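Local coordinates for protein cyclase (Uncultured organism, PDB 5IBZ) that probably acts as a hydrolase or lyase of the putative cyclase family, whose members are generally assigned arylformamidase activity, and binds acetylphosphate in the crystal, at residues Lys290-Ala293 against Arg297-Phe300; Gly63-Phe66 against Leu70-His73; Ala134-Ser137 against Ala143-Leu146; Ile178-Leu183 against Ile237-Leu242. All blocks are in the same frame, centred on the assembly; numbering follows the deposited sequence.

Interaction 1 (Lys290-Ala293 against Arg297-Phe300); sequences KDCA and RYEF
Cys-292 and Tyr-298 carry most of this contact, the cysteine presenting its CB to the face of the ring. CB lies 3.6 Å from the centroid of the Tyr-298 ring and only 19° off its normal, a CH-pi contact displaced toward the CE2 side of the rim, where CB and Tyr-298 CE2 are 3.5 Å apart. The sulfur approaches more obliquely: SG stands 4.7 Å from the centroid of the Tyr-298 ring, 29° off the normal, in a sulfur-aromatic contact. SG sits anti to the carbonyl carbon of Cys-292 (chi1 -66°), which turns it toward the backbone of 297-300 and leaves it 3.1 Å from Arg-297 O. The far end of the tyrosine reaches along the helix to the next residue, its OH lying 3.6 Å from Ala-293 CA. Arg-297 contributes chiefly its backbone here; its guanidinium turns away to Leu-46 O and the C-terminal carboxylate of Lys-323. Leu-161 of strand 158-163 touches both Cys-292 and Tyr-298, and that strand also forms backbone hydrogen bonds with Tyr-298 and Phe-300. The arrangement is a helix-to-strand turn: the chain leaving helix 286-295 bends so that Arg-297 and Tyr-298, which lead into strand 299-303 of the mixed central sheet, pack back on the helix through a cysteine-aromatic contact.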
loop_
_atom_site.group_PDB
_atom_site.type_symbol
_atom_site.label_atom_id
_atom_site.label_comp_id
_atom_site.label_asym_id
_atom_site.label_seq_id
_atom_site.Cartn_x
_atom_site.Cartn_y
_atom_site.Cartn_z
ATOM N N LYS B 290 -22.029 16.177 -23.698
ATOM C CA LYS B 290 -23.443 16.530 -23.789
ATOM C C LYS B 290 -23.633 18.035 -23.669
ATOM O O LYS B 290 -24.422 18.631 -24.409
ATOM C CB LYS B 290 -24.250 15.806 -22.712
ATOM C CG LYS B 290 -25.762 15.931 -22.857
ATOM C CD LYS B 290 -26.444 15.067 -21.816
ATOM C CE LYS B 290 -27.956 15.218 -21.846
ATOM N NZ LYS B 290 -28.500 15.211 -23.234
ATOM N N ASP B 291 -22.903 18.651 -22.747
ATOM C CA ASP B 291 -23.026 20.089 -22.542
ATOM C C ASP B 291 -22.544 20.843 -23.779
ATOM O O ASP B 291 -23.184 21.797 -24.202
ATOM C CB ASP B 291 -22.258 20.528 -21.292
ATOM C CG ASP B 291 -22.384 22.021 -21.036
ATOM O OD1 ASP B 291 -23.451 22.426 -20.544
ATOM O OD2 ASP B 291 -21.431 22.772 -21.341
ATOM N N CYS B 292 -21.411 20.430 -24.343
ATOM C CA CYS B 292 -20.884 21.095 -25.545
ATOM C C CYS B 292 -21.830 20.947 -26.744
ATOM O O CYS B 292 -21.945 21.858 -27.565
ATOM C CB CYS B 292 -19.502 20.553 -25.897
ATOM S SG CYS B 292 -18.215 20.931 -24.669
ATOM N N ALA B 293 -22.513 19.812 -26.856
ATOM C CA ALA B 293 -23.471 19.626 -27.932
ATOM C C ALA B 293 -24.641 20.591 -27.786
ATOM O O ALA B 293 -25.164 21.098 -28.783
ATOM C CB ALA B 293 -23.965 18.173 -27.981
ATOM N N ARG B 297 -20.177 25.199 -27.608
ATOM C CA ARG B 297 -18.838 25.644 -27.231
ATOM C C ARG B 297 -17.991 24.470 -26.831
ATOM O O ARG B 297 -18.272 23.838 -25.824
ATOM C CB ARG B 297 -18.904 26.625 -26.074
ATOM C CG ARG B 297 -19.670 27.898 -26.373
ATOM C CD ARG B 297 -19.661 28.813 -25.166
ATOM N NE ARG B 297 -18.301 29.171 -24.769
ATOM C CZ ARG B 297 -17.899 29.389 -23.517
ATOM N NH1 ARG B 297 -18.745 29.303 -22.493
ATOM N NH2 ARG B 297 -16.636 29.713 -23.297
ATOM N N TYR B 298 -16.961 24.172 -27.619
ATOM C CA TYR B 298 -16.078 23.043 -27.351
ATOM C C TYR B 298 -14.701 23.462 -26.815
ATOM O O TYR B 298 -13.846 22.614 -26.549
ATOM C CB TYR B 298 -15.912 22.230 -28.625
ATOM C CG TYR B 298 -17.156 21.457 -28.992
ATOM C CD1 TYR B 298 -18.197 22.046 -29.687
ATOM C CD2 TYR B 298 -17.265 20.131 -28.631
ATOM C CE1 TYR B 298 -19.332 21.293 -30.005
ATOM C CE2 TYR B 298 -18.368 19.393 -28.946
ATOM C CZ TYR B 298 -19.394 19.970 -29.603
ATOM O OH TYR B 298 -20.491 19.181 -29.883
ATOM N N GLU B 299 -14.495 24.776 -26.693
ATOM C CA GLU B 299 -13.261 25.332 -26.143
ATOM C C GLU B 299 -13.535 25.879 -24.761
ATOM O O GLU B 299 -14.545 26.556 -24.537
ATOM C CB GLU B 299 -12.693 26.439 -27.039
ATOM C CG GLU B 299 -12.398 26.004 -28.466
ATOM C CD GLU B 299 -13.369 26.590 -29.484
ATOM O OE1 GLU B 299 -14.424 27.111 -29.076
ATOM O OE2 GLU B 299 -13.066 26.535 -30.700
ATOM N N PHE B 300 -12.650 25.577 -23.815
ATOM C CA PHE B 300 -12.908 25.937 -22.427
ATOM C C PHE B 300 -11.616 26.123 -21.655
ATOM O O PHE B 300 -10.516 25.870 -22.172
ATOM C CB PHE B 300 -13.752 24.858 -21.751
ATOM C CG PHE B 300 -13.259 23.464 -22.037
ATOM C CD1 PHE B 300 -12.252 22.901 -21.285
ATOM C CD2 PHE B 300 -13.778 22.743 -23.090
ATOM C CE1 PHE B 300 -11.796 21.639 -21.564
ATOM C CE2 PHE B 300 -13.324 21.484 -23.375
ATOM C CZ PHE B 300 -12.323 20.931 -22.615
#

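Interaction 2 (Gly63-Phe66 against Leu70-His73); sequences GPVF and LPPH
The carbonyl oxygen Leu-70 O is met by the CG2 methyl of Val-65 at 3.7 Å; the oxygen is buried and has no hydrogen-bonding partner in the model. The contact between 63-66 and 70-73 is otherwise apolar and hinges on Val-65, whose two methyls divide the work. CG1 lies between the backbone N and the carbonyl carbon of its own residue (chi1 53°) and faces the proline, coming within 4.0 Å of Pro-71 CA. It also reaches the pyrrolidine ring, with Val-65 CG1 and Pro-71 CG 4.2 Å apart. CG2, anti to the backbone N, is left to cover the preceding carbonyl. The valine thus spans the Leu-70/Pro-71 peptide link, one branch at each residue. The backbones stay well separated, with Val-65 CA and Pro-71 CA 6.2 Å apart, so the side chain of Val-65 bridges them. The side chain of Leu-70 points away from 63-66 and packs on Leu-70 of the second subunit, while its backbone N bonds to Tyr-103 OH of the fourth subunit. In the same loop, Phe-66 packs on Ile-250, a residue of the acetylphosphate pocket, and the side chain of Val-65 is about 8 Å from the ligand. This is an irregular, proline-rich loop turned back on itself ahead of strand 73-76, near the ligand pocket at Phe-66 and at a subunit interface at Leu-70.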
loop_
_atom_site.group_PDB
_atom_site.type_symbol
_atom_site.label_atom_id
_atom_site.label_comp_id
_atom_site.label_asym_id
_atom_site.label_seq_id
_atom_site.Cartn_x
_atom_site.Cartn_y
_atom_site.Cartn_z
ATOM N N GLY B 63 -12.827 0.511 -11.266
ATOM C CA GLY B 63 -12.569 1.143 -12.547
ATOM C C GLY B 63 -11.669 0.347 -13.483
ATOM O O GLY B 63 -11.104 -0.689 -13.111
ATOM N N PRO B 64 -11.553 0.806 -14.731
ATOM C CA PRO B 64 -10.668 0.123 -15.657
ATOM C C PRO B 64 -9.224 0.462 -15.329
ATOM O O PRO B 64 -8.891 1.620 -15.046
ATOM C CB PRO B 64 -11.082 0.671 -17.015
ATOM C CG PRO B 64 -11.544 2.060 -16.690
ATOM C CD PRO B 64 -12.175 1.997 -15.329
ATOM N N VAL B 65 -8.392 -0.556 -15.355
ATOM C CA VAL B 65 -6.978 -0.384 -15.138
ATOM C C VAL B 65 -6.317 -1.514 -15.914
ATOM O O VAL B 65 -6.762 -2.655 -15.895
ATOM C CB VAL B 65 -6.638 -0.380 -13.631
ATOM C CG1 VAL B 65 -7.219 -1.610 -12.953
ATOM C CG2 VAL B 65 -5.156 -0.263 -13.424
ATOM N N PHE B 66 -5.275 -1.176 -16.656
ATOM C CA PHE B 66 -4.725 -2.117 -17.601
ATOM C C PHE B 66 -3.926 -3.177 -16.846
ATOM O O PHE B 66 -3.000 -2.839 -16.115
ATOM C CB PHE B 66 -3.853 -1.393 -18.634
ATOM C CG PHE B 66 -3.963 -1.967 -20.016
ATOM C CD1 PHE B 66 -3.665 -3.293 -20.250
ATOM C CD2 PHE B 66 -4.374 -1.173 -21.082
ATOM C CE1 PHE B 66 -3.782 -3.836 -21.530
ATOM C CE2 PHE B 66 -4.492 -1.698 -22.350
ATOM C CZ PHE B 66 -4.190 -3.038 -22.577
ATOM N N LEU B 70 -2.613 -2.867 -10.556
ATOM C CA LEU B 70 -3.622 -3.050 -9.493
ATOM C C LEU B 70 -4.666 -1.957 -9.547
ATOM O O LEU B 70 -4.341 -0.814 -9.825
ATOM C CB LEU B 70 -2.985 -3.002 -8.102
ATOM C CG LEU B 70 -3.200 -4.207 -7.201
ATOM C CD1 LEU B 70 -2.329 -5.272 -7.727
ATOM C CD2 LEU B 70 -2.857 -3.885 -5.747
ATOM N N PRO B 71 -5.924 -2.280 -9.223
ATOM C CA PRO B 71 -6.900 -1.199 -9.032
ATOM C C PRO B 71 -6.519 -0.327 -7.835
ATOM O O PRO B 71 -5.983 -0.849 -6.868
ATOM C CB PRO B 71 -8.212 -1.947 -8.754
ATOM C CG PRO B 71 -7.983 -3.321 -9.183
ATOM C CD PRO B 71 -6.525 -3.602 -9.017
ATOM N N PRO B 72 -6.810 0.978 -7.884
ATOM C CA PRO B 72 -6.644 1.787 -6.674
ATOM C C PRO B 72 -7.415 1.164 -5.507
ATOM O O PRO B 72 -8.463 0.572 -5.708
ATOM C CB PRO B 72 -7.223 3.142 -7.071
ATOM C CG PRO B 72 -7.093 3.180 -8.576
ATOM C CD PRO B 72 -7.256 1.780 -9.038
ATOM N N HIS B 73 -6.888 1.315 -4.300
ATOM C CA HIS B 73 -7.494 0.684 -3.149
ATOM C C HIS B 73 -7.512 1.623 -1.957
ATOM O O HIS B 73 -6.463 1.983 -1.413
ATOM C CB HIS B 73 -6.767 -0.577 -2.772
ATOM C CG HIS B 73 -7.541 -1.416 -1.815
ATOM N ND1 HIS B 73 -7.069 -1.753 -0.560
ATOM C CD2 HIS B 73 -8.765 -1.981 -1.925
ATOM C CE1 HIS B 73 -7.983 -2.477 0.060
ATOM N NE2 HIS B 73 -9.020 -2.636 -0.746
#

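Interaction 3 (Ala134-Ser137 against Ala143-Leu146); sequences AIRS and ATKL
Thr-144 and Ala-134 join the two limbs of a loop between strands 120-122 and 158-163, next to a single beta bridge that pairs Ile-135 with Ala-143. From Thr-144 CB, which stands 3.5 Å from Ala-134 O, the side chain forks. Its hydroxyl occupies the position between the backbone N and the carbonyl carbon (chi1 66°), and from there OG1 donates to Ala-134 O at 2.7 Å, in the carbonyl plane and on a lone pair. Thr-144 N donates to the same Ala-134 O at 3.0 Å, tilted 24° from that plane, so one residue grips the carbonyl with two bonds. OG1 also lies over the centre of one face of the Arg-136 guanidinium, 4.1 Å above its plane. The other branch, CG2, meets Arg-136 NH1 at 3.8 Å. A valine in place of Thr-144 would probably leave Ala-134 O with just the backbone bond of this pair and weaken the joint between the limbs. The arginine has further ties: its NE bonds to Ala-133 O, and its NH1 makes a long, weak ion pair with Asp-86 of the second subunit. Nearby, Ser-137 OG bonds to Asp-82 of that subunit, while Ile-135 packs on Ala-100 of the fourth, placing this loop at a subunit interface. At the bridge itself, the end of the Ile-135 side chain bends back toward 143-146, where CD1 touches Ala-143 CB at 3.9 Å and comes within 3.3 Å of Lys-145 O.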
loop_
_atom_site.group_PDB
_atom_site.type_symbol
_atom_site.label_atom_id
_atom_site.label_comp_id
_atom_site.label_asym_id
_atom_site.label_seq_id
_atom_site.Cartn_x
_atom_site.Cartn_y
_atom_site.Cartn_z
ATOM N N ALA B 134 18.666 7.545 -16.316
ATOM C CA ALA B 134 18.221 8.593 -15.396
ATOM C C ALA B 134 16.922 8.243 -14.674
ATOM O O ALA B 134 16.531 8.906 -13.702
ATOM C CB ALA B 134 18.049 9.914 -16.147
ATOM N N ILE B 135 16.233 7.215 -15.152
ATOM C CA ILE B 135 14.911 6.868 -14.638
ATOM C C ILE B 135 15.129 5.618 -13.806
ATOM O O ILE B 135 15.295 4.529 -14.359
ATOM C CB ILE B 135 13.900 6.618 -15.769
ATOM C CG1 ILE B 135 13.972 7.717 -16.837
ATOM C CG2 ILE B 135 12.465 6.482 -15.241
ATOM C CD1 ILE B 135 13.741 9.119 -16.330
ATOM N N ARG B 136 15.137 5.790 -12.489
ATOM C CA ARG B 136 15.619 4.773 -11.562
ATOM C C ARG B 136 14.527 4.384 -10.563
ATOM O O ARG B 136 13.417 4.920 -10.592
ATOM C CB ARG B 136 16.868 5.279 -10.817
ATOM C CG ARG B 136 18.075 5.690 -11.730
ATOM C CD ARG B 136 19.145 6.608 -10.993
ATOM N NE ARG B 136 20.021 7.314 -11.948
ATOM C CZ ARG B 136 20.703 8.409 -11.668
ATOM N NH1 ARG B 136 20.599 8.959 -10.464
ATOM N NH2 ARG B 136 21.478 8.962 -12.596
ATOM N N SER B 137 14.844 3.438 -9.690
ATOM C CA SER B 137 13.938 3.106 -8.594
ATOM C C SER B 137 13.716 4.313 -7.708
ATOM O O SER B 137 14.516 5.246 -7.677
ATOM C CB SER B 137 14.474 1.956 -7.748
ATOM O OG SER B 137 14.637 0.773 -8.501
ATOM N N ALA B 143 12.312 9.061 -11.399
ATOM C CA ALA B 143 12.651 9.804 -12.608
ATOM C C ALA B 143 13.480 11.048 -12.231
ATOM O O ALA B 143 12.922 12.087 -11.859
ATOM C CB ALA B 143 11.399 10.182 -13.353
ATOM N N THR B 144 14.809 10.949 -12.307
ATOM C CA THR B 144 15.673 12.032 -11.839
ATOM C C THR B 144 15.719 13.172 -12.845
ATOM O O THR B 144 16.132 14.295 -12.519
ATOM C CB THR B 144 17.114 11.557 -11.558
ATOM O OG1 THR B 144 17.766 11.147 -12.773
ATOM C CG2 THR B 144 17.106 10.426 -10.550
ATOM N N LYS B 145 15.283 12.858 -14.059
ATOM C CA LYS B 145 14.994 13.830 -15.102
ATOM C C LYS B 145 13.612 13.476 -15.650
ATOM O O LYS B 145 13.210 12.311 -15.649
ATOM C CB LYS B 145 16.063 13.803 -16.202
ATOM C CG LYS B 145 17.389 14.418 -15.785
ATOM C CD LYS B 145 18.380 14.511 -16.925
ATOM C CE LYS B 145 19.576 15.340 -16.498
ATOM N NZ LYS B 145 20.464 15.612 -17.667
ATOM N N LEU B 146 12.883 14.498 -16.102
ATOM C CA LEU B 146 11.562 14.343 -16.720
ATOM C C LEU B 146 10.483 13.796 -15.770
ATOM O O LEU B 146 9.436 13.299 -16.215
ATOM C CB LEU B 146 11.643 13.441 -17.952
ATOM C CG LEU B 146 12.686 13.811 -19.026
ATOM C CD1 LEU B 146 12.662 12.812 -20.174
ATOM C CD2 LEU B 146 12.490 15.227 -19.554
#

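Interaction 4 (Ile178-Leu183 against Ile237-Leu242); sequences ITRADL and IHEQRL
A surface salt bridge links the first turn of helix 180-190 to the C-terminal part of helix 233-239, with Arg-180 and Glu-239 as its two ends. The arginine holds the carboxylate end-on: NH1 donates to Glu-239 OE1 at 2.8 Å, and NH2 donates to Glu-239 OE2 at 2.9 Å, in one of two modelled conformers of Glu-239. Both bonds are nearly straight, 168° and 165°, and both oxygens are approached on their syn side. The oxygens lie close to the guanidinium plane, although the two flat groups are turned 32° against each other. Arg-180 spans the gap because CG is anti to its backbone N and the chain continues extended to NE, passing Trp-236. A methionine in place of Arg-180 would probably leave the Glu-239 carboxylate without its paired donors and free to turn. The arginine directly follows Thr-179, the N-cap of its helix, which forms a capping box with Asp-182. At the other helix, Arg-241 with positive phi completes a Schellman motif just beyond Glu-239. Within the box, Asp-182 N donates to Thr-179 OG1 at 3.0 Å, and Thr-179 N returns a bond to Asp-182 OD2 at 3.1 Å, meeting that oxygen from above the carboxylate plane.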
loop_
_atom_site.group_PDB
_atom_site.type_symbol
_atom_site.label_atom_id
_atom_site.label_comp_id
_atom_site.label_asym_id
_atom_site.label_seq_id
_atom_site.Cartn_x
_atom_site.Cartn_y
_atom_site.Cartn_z
ATOM N N ILE B 178 -8.794 6.192 -34.995
ATOM C CA ILE B 178 -9.124 7.595 -35.201
ATOM C C ILE B 178 -7.971 8.284 -35.925
ATOM O O ILE B 178 -6.840 8.273 -35.472
ATOM C CB ILE B 178 -9.420 8.296 -33.864
ATOM C CG1 ILE B 178 -10.597 7.605 -33.173
ATOM C CG2 ILE B 178 -9.715 9.781 -34.084
ATOM C CD1 ILE B 178 -10.757 7.994 -31.717
ATOM N N THR B 179 -8.299 8.890 -37.051
ATOM C CA THR B 179 -7.325 9.459 -37.968
ATOM C C THR B 179 -7.238 10.970 -37.898
ATOM O O THR B 179 -8.091 11.642 -37.315
ATOM C CB THR B 179 -7.696 9.109 -39.409
ATOM O OG1 THR B 179 -8.948 9.741 -39.709
ATOM C CG2 THR B 179 -7.800 7.598 -39.604
ATOM N N ARG B 180 -6.220 11.513 -38.553
ATOM C CA ARG B 180 -6.105 12.949 -38.771
ATOM C C ARG B 180 -7.386 13.519 -39.383
ATOM O O ARG B 180 -7.901 14.555 -38.947
ATOM C CB ARG B 180 -4.922 13.258 -39.696
ATOM C CG ARG B 180 -4.744 14.759 -40.007
ATOM C CD ARG B 180 -3.757 14.974 -41.159
ATOM N NE ARG B 180 -3.594 16.403 -41.444
ATOM C CZ ARG B 180 -2.549 17.144 -41.071
ATOM N NH1 ARG B 180 -1.499 16.592 -40.469
ATOM N NH2 ARG B 180 -2.539 18.438 -41.343
ATOM N N ALA B 181 -7.900 12.860 -40.410
ATOM C CA ALA B 181 -9.081 13.349 -41.097
ATOM C C ALA B 181 -10.291 13.367 -40.161
ATOM O O ALA B 181 -11.110 14.273 -40.224
ATOM C CB ALA B 181 -9.360 12.494 -42.313
ATOM N N ASP B 182 -10.402 12.367 -39.293
ATOM C CA ASP B 182 -11.484 12.347 -38.299
ATOM C C ASP B 182 -11.384 13.535 -37.350
ATOM O O ASP B 182 -12.381 14.213 -37.040
ATOM C CB ASP B 182 -11.455 11.071 -37.457
ATOM C CG ASP B 182 -11.730 9.826 -38.231
ATOM O OD1 ASP B 182 -12.411 9.882 -39.292
ATOM O OD2 ASP B 182 -11.303 8.760 -37.720
ATOM N N LEU B 183 -10.176 13.788 -36.854
ATOM C CA LEU B 183 -9.968 14.878 -35.911
ATOM C C LEU B 183 -10.265 16.234 -36.568
ATOM O O LEU B 183 -10.971 17.064 -36.005
ATOM C CB LEU B 183 -8.542 14.833 -35.364
ATOM C CG LEU B 183 -8.266 13.649 -34.442
ATOM C CD1 LEU B 183 -6.777 13.433 -34.292
ATOM C CD2 LEU B 183 -8.909 13.863 -33.083
ATOM N N ILE B 237 -0.650 16.523 -34.481
ATOM C CA ILE B 237 -0.441 16.948 -33.106
ATOM C C ILE B 237 0.763 17.870 -33.016
ATOM O O ILE B 237 0.732 18.886 -32.313
ATOM C CB ILE B 237 -0.278 15.710 -32.184
ATOM C CG1 ILE B 237 -1.635 15.023 -32.015
ATOM C CG2 ILE B 237 0.253 16.129 -30.831
ATOM C CD1 ILE B 237 -1.566 13.602 -31.495
ATOM N N HIS B 238 1.833 17.519 -33.724
ATOM C CA HIS B 238 3.014 18.382 -33.811
ATOM C C HIS B 238 2.723 19.748 -34.441
ATOM O O HIS B 238 3.104 20.781 -33.870
ATOM C CB HIS B 238 4.126 17.687 -34.607
ATOM C CG HIS B 238 5.336 18.546 -34.832
ATOM N ND1 HIS B 238 5.724 18.970 -36.084
ATOM C CD2 HIS B 238 6.248 19.054 -33.966
ATOM C CE1 HIS B 238 6.819 19.708 -35.976
ATOM N NE2 HIS B 238 7.164 19.763 -34.705
ATOM N N GLU B 239 2.065 19.717 -35.602
ATOM C CA GLU B 239 1.694 20.914 -36.357
ATOM C C GLU B 239 0.976 21.921 -35.497
ATOM O O GLU B 239 1.271 23.121 -35.543
ATOM C CB GLU B 239 0.784 20.542 -37.537
ATOM C CG GLU B 239 1.493 19.864 -38.670
ATOM C CD GLU B 239 0.552 19.210 -39.657
ATOM O OE1 GLU B 239 0.809 18.036 -40.011
ATOM O OE2 GLU B 239 -0.408 19.884 -40.115
ATOM N N GLN B 240 0.026 21.403 -34.724
ATOM C CA GLN B 240 -0.925 22.203 -33.961
ATOM C C GLN B 240 -0.348 22.724 -32.641
ATOM O O GLN B 240 -0.994 23.519 -31.953
ATOM C CB GLN B 240 -2.193 21.386 -33.688
ATOM C CG GLN B 240 -2.997 21.041 -34.948
ATOM C CD GLN B 240 -3.546 22.273 -35.637
ATOM O OE1 GLN B 240 -3.998 23.211 -34.983
ATOM N NE2 GLN B 240 -3.512 22.283 -36.958
ATOM N N ARG B 241 0.866 22.311 -32.303
ATOM C CA ARG B 241 1.570 22.796 -31.119
ATOM C C ARG B 241 0.721 22.569 -29.867
ATOM O O ARG B 241 0.663 23.403 -28.963
ATOM C CB ARG B 241 1.979 24.265 -31.297
ATOM C CG ARG B 241 3.104 24.414 -32.317
ATOM C CD ARG B 241 3.583 25.865 -32.429
ATOM N NE ARG B 241 2.685 26.676 -33.241
ATOM C CZ ARG B 241 2.789 27.999 -33.398
ATOM N NH1 ARG B 241 3.721 28.686 -32.753
ATOM N NH2 ARG B 241 1.929 28.640 -34.183
ATOM N N LEU B 242 0.078 21.404 -29.819
ATOM C CA LEU B 242 -0.625 20.950 -28.620
ATOM C C LEU B 242 0.348 20.622 -27.493
ATOM O O LEU B 242 1.415 20.080 -27.731
ATOM C CB LEU B 242 -1.471 19.715 -28.927
ATOM C CG LEU B 242 -2.424 19.896 -30.097
ATOM C CD1 LEU B 242 -3.164 18.628 -30.368
ATOM C CD2 LEU B 242 -3.397 21.022 -29.831
#

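Overall arrangement
The four contacts lie apart, with no two touching; even interactions 1 and 4, whose centres are nearest, stay about 10 Å apart between nearest atoms. Interaction 2 is buried and almost wholly apolar, interactions 1 and 3 are partly buried, and interaction 4 lies at the surface, where a charged pair joins two helices far apart in sequence. Interactions 1, 2 and 3 each close a short turn of chain, but by different means: sulfur and aromatic ring beside the central sheet, valine against proline, and a carbonyl oxygen that accepts two hydrogen bonds. Interactions 2 and 3 both reach the second and fourth subunits, whereas no other chain of the assembly touches interactions 1 and 4.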